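PDB 5UID: aminotransferase TlmJ from Streptoalloteichus hindustanus, which probably catalyses pyridoxal 5'-phosphate-dependent transamination. Local coordinates for residues A[77-82]-A[100-105]; A[83-88]-A[104-109]. All blocks are in the same frame, centred on the assembly; numbering follows the deposited sequence.

Contact 1 (A[77-82]-A[100-105]); sequences GDEVVL and RPVFCD
Glu79 and Arg100 start two parallel strands side by side, and their side chains run the same way out from one face of the sheet. OE2 of Glu79 meets NH1 of Arg100 at the edge of the guanidinium, 2.9 Å away. The hydrogen bond of this salt bridge is weak, bent to 127° at the hydrogen, and the carboxylate and guanidinium planes stand 43° apart. Arg100 is extended from CG to NE, with CG opposite its own backbone nitrogen (chi1 175°), which carries the charged end out to the level of the Glu79 carboxylate. Under that bridge, CG2 of Val102 lies across the Glu79 chain, 3.6 Å from its CB. With an alanine here in place of Glu79, the Arg100 guanidinium is likely to lose this carboxylate mate, and CG2 of Val102 the part of its cover that lies beyond CB.

Further along the same face, CG1 of Val81 packs on CB of Cys104 at 4.1 Å. On the other face CD2 of Leu82 rests against CD1 of Phe103 at 3.7 Å and also touches CB of Pro101.

The backbone sets these pairs. A parallel ladder runs from Arg100 N to Asp78 O, then Val80 N to Arg100 O, Val102 N to Val80 O (2.8 Å and nearly straight), Leu82 N to Val102 O, and finally Cys104 N to Leu82 O. Pro101 has no N-H, but its nitrogen falls at a position the ladder does not use.

Strand 100-104 is the outermost on this side of the chain's sheet, while strand 79-83 is bonded on its other flank to strand 126-132. Helix 88-95, the crossover of this beta-alpha-beta unit, covers Val80, Leu82 and Pro101 through Ile94; Val118 of helix 115-119 touches Val81 on the opposite face.

Contact 2 (A[83-88]-A[104-109]); sequences PSISFV and CDVDPA
Pro83 and Val106 meet where the two strands run out into loops: CB of the proline ring lies 3.6 Å from CG1 of Val106. Val106 points toward segment 83-88 and works as a fork. CG1 stands opposite its own carbonyl carbon (chi1 -60°) and touches both Pro83 and Ile85, while CG2 reaches CG1 of Ile85 at 3.8 Å. The Ile85 and Val106 side chains cross at about a right angle, and the CG1 branch of the isoleucine makes the touch.

SG of Cys104 sits between its own N and C (chi1 73°), which lays the sulfur 3.5 Å from CA of Pro83. The carbonyl of Cys104 takes the Ser84 N-H in its plane at 2.9 Å. With the parallel Pro83-Cys104 bridge, this bond carries the ladder one step on before the loops to helices 88-95 and 115-119 diverge.

Ile85 centres an inverse gamma turn, whose Ser86 N to Ser84 O bond is weak; Ser86 OG adds a bond to Pro83 O at 2.6 Å. Asp107 OD1 accepts from Ala109 N in an Asx turn. Ser84 sends its hydroxyl to ND1 of His334.

Ala348 of helix 346-354 packs on Ser84, Ile85 and Val106, and both oxygens of Asp105 bind backbone N-H groups at Gly347 and Ala348. Segment 83-88 then runs into helix 88-95, where Phe87 at the N-cap position packs on Leu214 of the second subunit.

From the N terminus, the chain passes through 77-82, turns at 83-88, runs back along helix 88-95 and enters 100-105 before leaving through 104-109. Contact 1 closes this beta-alpha-beta crossover along the strands; contact 2 closes it again at their C-terminal ends. The closures are staggered, each segment of contact 2 following its counterpart in contact 1, so the loops overlap and neither nests in the other. Cys104 and Asp105 are common to both, and Phe103 CD1 packs on Ser84 CA at 4.0 Å. Together they join two edge-side strands of the sheet, and contact 2 adds packing against helix 346-354; segment 83-88 goes on to Phe87 and Val88, which pack on the second subunit.

Contact 1 (A[77-82]-A[100-105])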
# COMPACT_ATOMS: atom_id res chain seq x y z
N GLY A 77 -20.92 2.94 17.84
CA GLY A 77 -21.59 2.18 18.86
C GLY A 77 -20.97 0.83 19.16
O GLY A 77 -21.32 0.21 20.17
N ASP A 78 -20.07 0.35 18.30
CA ASP A 78 -19.40 -0.92 18.52
C ASP A 78 -18.11 -0.71 19.31
O ASP A 78 -17.56 0.39 19.38
CB ASP A 78 -19.09 -1.61 17.19
CG ASP A 78 -20.34 -1.93 16.39
OD1 ASP A 78 -21.45 -1.90 16.96
OD2 ASP A 78 -20.21 -2.22 15.18
N GLU A 79 -17.63 -1.80 19.90
CA GLU A 79 -16.38 -1.81 20.65
C GLU A 79 -15.53 -2.99 20.21
O GLU A 79 -16.06 -4.06 19.90
CB GLU A 79 -16.63 -1.87 22.16
CG GLU A 79 -17.31 -0.64 22.73
CD GLU A 79 -17.57 -0.75 24.22
OE1 GLU A 79 -17.62 -1.89 24.73
OE2 GLU A 79 -17.71 0.30 24.88
N VAL A 80 -14.22 -2.79 20.19
CA VAL A 80 -13.27 -3.85 19.86
C VAL A 80 -12.22 -3.90 20.96
O VAL A 80 -11.59 -2.88 21.26
CB VAL A 80 -12.61 -3.64 18.49
CG1 VAL A 80 -11.62 -4.77 18.21
CG2 VAL A 80 -13.67 -3.57 17.39
N VAL A 81 -12.05 -5.07 21.56
CA VAL A 81 -11.09 -5.26 22.64
C VAL A 81 -9.74 -5.64 22.04
O VAL A 81 -9.66 -6.49 21.14
CB VAL A 81 -11.57 -6.33 23.63
CG1 VAL A 81 -10.55 -6.53 24.73
CG2 VAL A 81 -12.92 -5.93 24.22
N LEU A 82 -8.68 -5.01 22.53
CA LEU A 82 -7.31 -5.31 22.14
C LEU A 82 -6.41 -4.91 23.29
O LEU A 82 -6.74 -3.97 24.03
CB LEU A 82 -6.90 -4.58 20.85
CG LEU A 82 -6.68 -3.07 20.83
CD1 LEU A 82 -6.07 -2.65 19.50
CD2 LEU A 82 -7.97 -2.29 21.09
N ARG A 100 -15.12 2.09 18.98
CA ARG A 100 -14.33 2.49 20.13
C ARG A 100 -13.34 1.39 20.49
O ARG A 100 -13.77 0.29 20.86
CB ARG A 100 -15.23 2.80 21.32
CG ARG A 100 -14.49 3.11 22.61
CD ARG A 100 -15.45 3.59 23.69
NE ARG A 100 -14.77 3.85 24.95
CZ ARG A 100 -14.79 3.01 25.99
NH1 ARG A 100 -15.46 1.87 25.92
NH2 ARG A 100 -14.14 3.33 27.10
N PRO A 101 -12.03 1.63 20.39
CA PRO A 101 -11.05 0.64 20.85
C PRO A 101 -11.06 0.56 22.37
O PRO A 101 -10.85 1.56 23.06
CB PRO A 101 -9.72 1.18 20.32
CG PRO A 101 -10.07 2.26 19.34
CD PRO A 101 -11.38 2.81 19.79
N VAL A 102 -11.31 -0.64 22.89
CA VAL A 102 -11.38 -0.88 24.33
C VAL A 102 -10.14 -1.66 24.73
O VAL A 102 -10.03 -2.86 24.44
CB VAL A 102 -12.67 -1.62 24.72
CG1 VAL A 102 -12.68 -1.90 26.22
CG2 VAL A 102 -13.89 -0.81 24.31
N PHE A 103 -9.21 -0.99 25.40
CA PHE A 103 -7.92 -1.60 25.70
C PHE A 103 -7.99 -2.47 26.95
O PHE A 103 -8.61 -2.10 27.95
CB PHE A 103 -6.85 -0.51 25.87
CG PHE A 103 -6.62 0.31 24.63
CD1 PHE A 103 -6.04 -0.26 23.51
CD2 PHE A 103 -6.98 1.64 24.59
CE1 PHE A 103 -5.83 0.49 22.37
CE2 PHE A 103 -6.77 2.40 23.46
CZ PHE A 103 -6.19 1.82 22.34
N CYS A 104 -7.34 -3.63 26.88
CA CYS A 104 -7.23 -4.53 28.02
C CYS A 104 -5.78 -4.62 28.47
O CYS A 104 -4.85 -4.25 27.75
CB CYS A 104 -7.77 -5.92 27.68
SG CYS A 104 -6.72 -6.91 26.59
N ASP A 105 -5.60 -5.11 29.70
CA ASP A 105 -4.28 -5.17 30.31
C ASP A 105 -3.49 -6.36 29.76
O ASP A 105 -3.99 -7.16 28.96
CB ASP A 105 -4.42 -5.26 31.83
CG ASP A 105 -3.31 -4.54 32.55
OD1 ASP A 105 -2.29 -4.23 31.91
OD2 ASP A 105 -3.46 -4.27 33.77

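Contact 2 (A[83-88]-A[104-109])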
# COMPACT_ATOMS: atom_id res chain seq x y z
N PRO A 83 -5.28 -5.59 23.49
CA PRO A 83 -4.38 -5.20 24.58
C PRO A 83 -3.80 -3.82 24.34
O PRO A 83 -3.62 -3.38 23.20
CB PRO A 83 -3.29 -6.28 24.54
CG PRO A 83 -3.35 -6.83 23.16
CD PRO A 83 -4.79 -6.77 22.76
N SER A 84 -3.53 -3.11 25.44
CA SER A 84 -2.85 -1.83 25.34
C SER A 84 -1.53 -1.96 24.60
O SER A 84 -1.10 -1.03 23.91
CB SER A 84 -2.64 -1.23 26.73
OG SER A 84 -2.03 0.04 26.65
N ILE A 85 -0.87 -3.11 24.73
CA ILE A 85 0.37 -3.38 24.00
C ILE A 85 -0.05 -3.95 22.65
O ILE A 85 -0.02 -5.16 22.40
CB ILE A 85 1.31 -4.31 24.77
CG1 ILE A 85 1.52 -3.79 26.20
CG2 ILE A 85 2.64 -4.46 24.05
CD1 ILE A 85 2.04 -2.37 26.25
N SER A 86 -0.47 -3.05 21.76
CA SER A 86 -0.83 -3.41 20.40
C SER A 86 -0.22 -2.40 19.44
O SER A 86 0.15 -1.29 19.83
CB SER A 86 -2.35 -3.47 20.20
OG SER A 86 -2.93 -4.52 20.95
N PHE A 87 -0.11 -2.80 18.18
CA PHE A 87 0.37 -1.90 17.15
C PHE A 87 -0.63 -0.78 16.92
O PHE A 87 -1.85 -1.01 16.95
CB PHE A 87 0.64 -2.66 15.85
CG PHE A 87 1.15 -1.80 14.74
CD1 PHE A 87 2.41 -1.24 14.80
CD2 PHE A 87 0.36 -1.56 13.62
CE1 PHE A 87 2.88 -0.44 13.77
CE2 PHE A 87 0.83 -0.77 12.59
CZ PHE A 87 2.09 -0.21 12.67
N VAL A 88 -0.12 0.43 16.68
CA VAL A 88 -0.99 1.60 16.56
C VAL A 88 -1.97 1.44 15.41
O VAL A 88 -3.11 1.93 15.48
CB VAL A 88 -0.13 2.88 16.40
CG1 VAL A 88 0.76 2.78 15.17
CG2 VAL A 88 -1.01 4.11 16.33
N CYS A 104 -7.34 -3.63 26.88
CA CYS A 104 -7.23 -4.53 28.02
C CYS A 104 -5.78 -4.62 28.47
O CYS A 104 -4.85 -4.25 27.75
CB CYS A 104 -7.77 -5.92 27.68
SG CYS A 104 -6.72 -6.91 26.59
N ASP A 105 -5.60 -5.11 29.70
CA ASP A 105 -4.28 -5.17 30.31
C ASP A 105 -3.49 -6.36 29.76
O ASP A 105 -3.99 -7.16 28.96
CB ASP A 105 -4.42 -5.26 31.83
CG ASP A 105 -3.31 -4.54 32.55
OD1 ASP A 105 -2.29 -4.23 31.91
OD2 ASP A 105 -3.46 -4.27 33.77
N VAL A 106 -2.23 -6.47 30.18
CA VAL A 106 -1.34 -7.54 29.76
C VAL A 106 -0.56 -8.06 30.96
O VAL A 106 -0.42 -7.38 31.99
CB VAL A 106 -0.34 -7.09 28.66
CG1 VAL A 106 -1.08 -6.62 27.41
CG2 VAL A 106 0.59 -6.01 29.20
N ASP A 107 -0.07 -9.28 30.83
CA ASP A 107 0.90 -9.82 31.77
C ASP A 107 2.21 -9.06 31.62
O ASP A 107 2.79 -9.05 30.52
CB ASP A 107 1.10 -11.31 31.49
CG ASP A 107 1.97 -12.01 32.53
OD1 ASP A 107 2.87 -11.37 33.11
OD2 ASP A 107 1.76 -13.22 32.74
N PRO A 108 2.72 -8.40 32.66
CA PRO A 108 3.95 -7.60 32.49
C PRO A 108 5.18 -8.44 32.17
O PRO A 108 6.12 -7.93 31.56
CB PRO A 108 4.09 -6.89 33.84
CG PRO A 108 3.34 -7.74 34.81
CD PRO A 108 2.19 -8.32 34.04
N ALA A 109 5.19 -9.72 32.56
CA ALA A 109 6.34 -10.57 32.26
C ALA A 109 6.43 -10.90 30.78
O ALA A 109 7.53 -11.03 30.24
CB ALA A 109 6.28 -11.85 33.09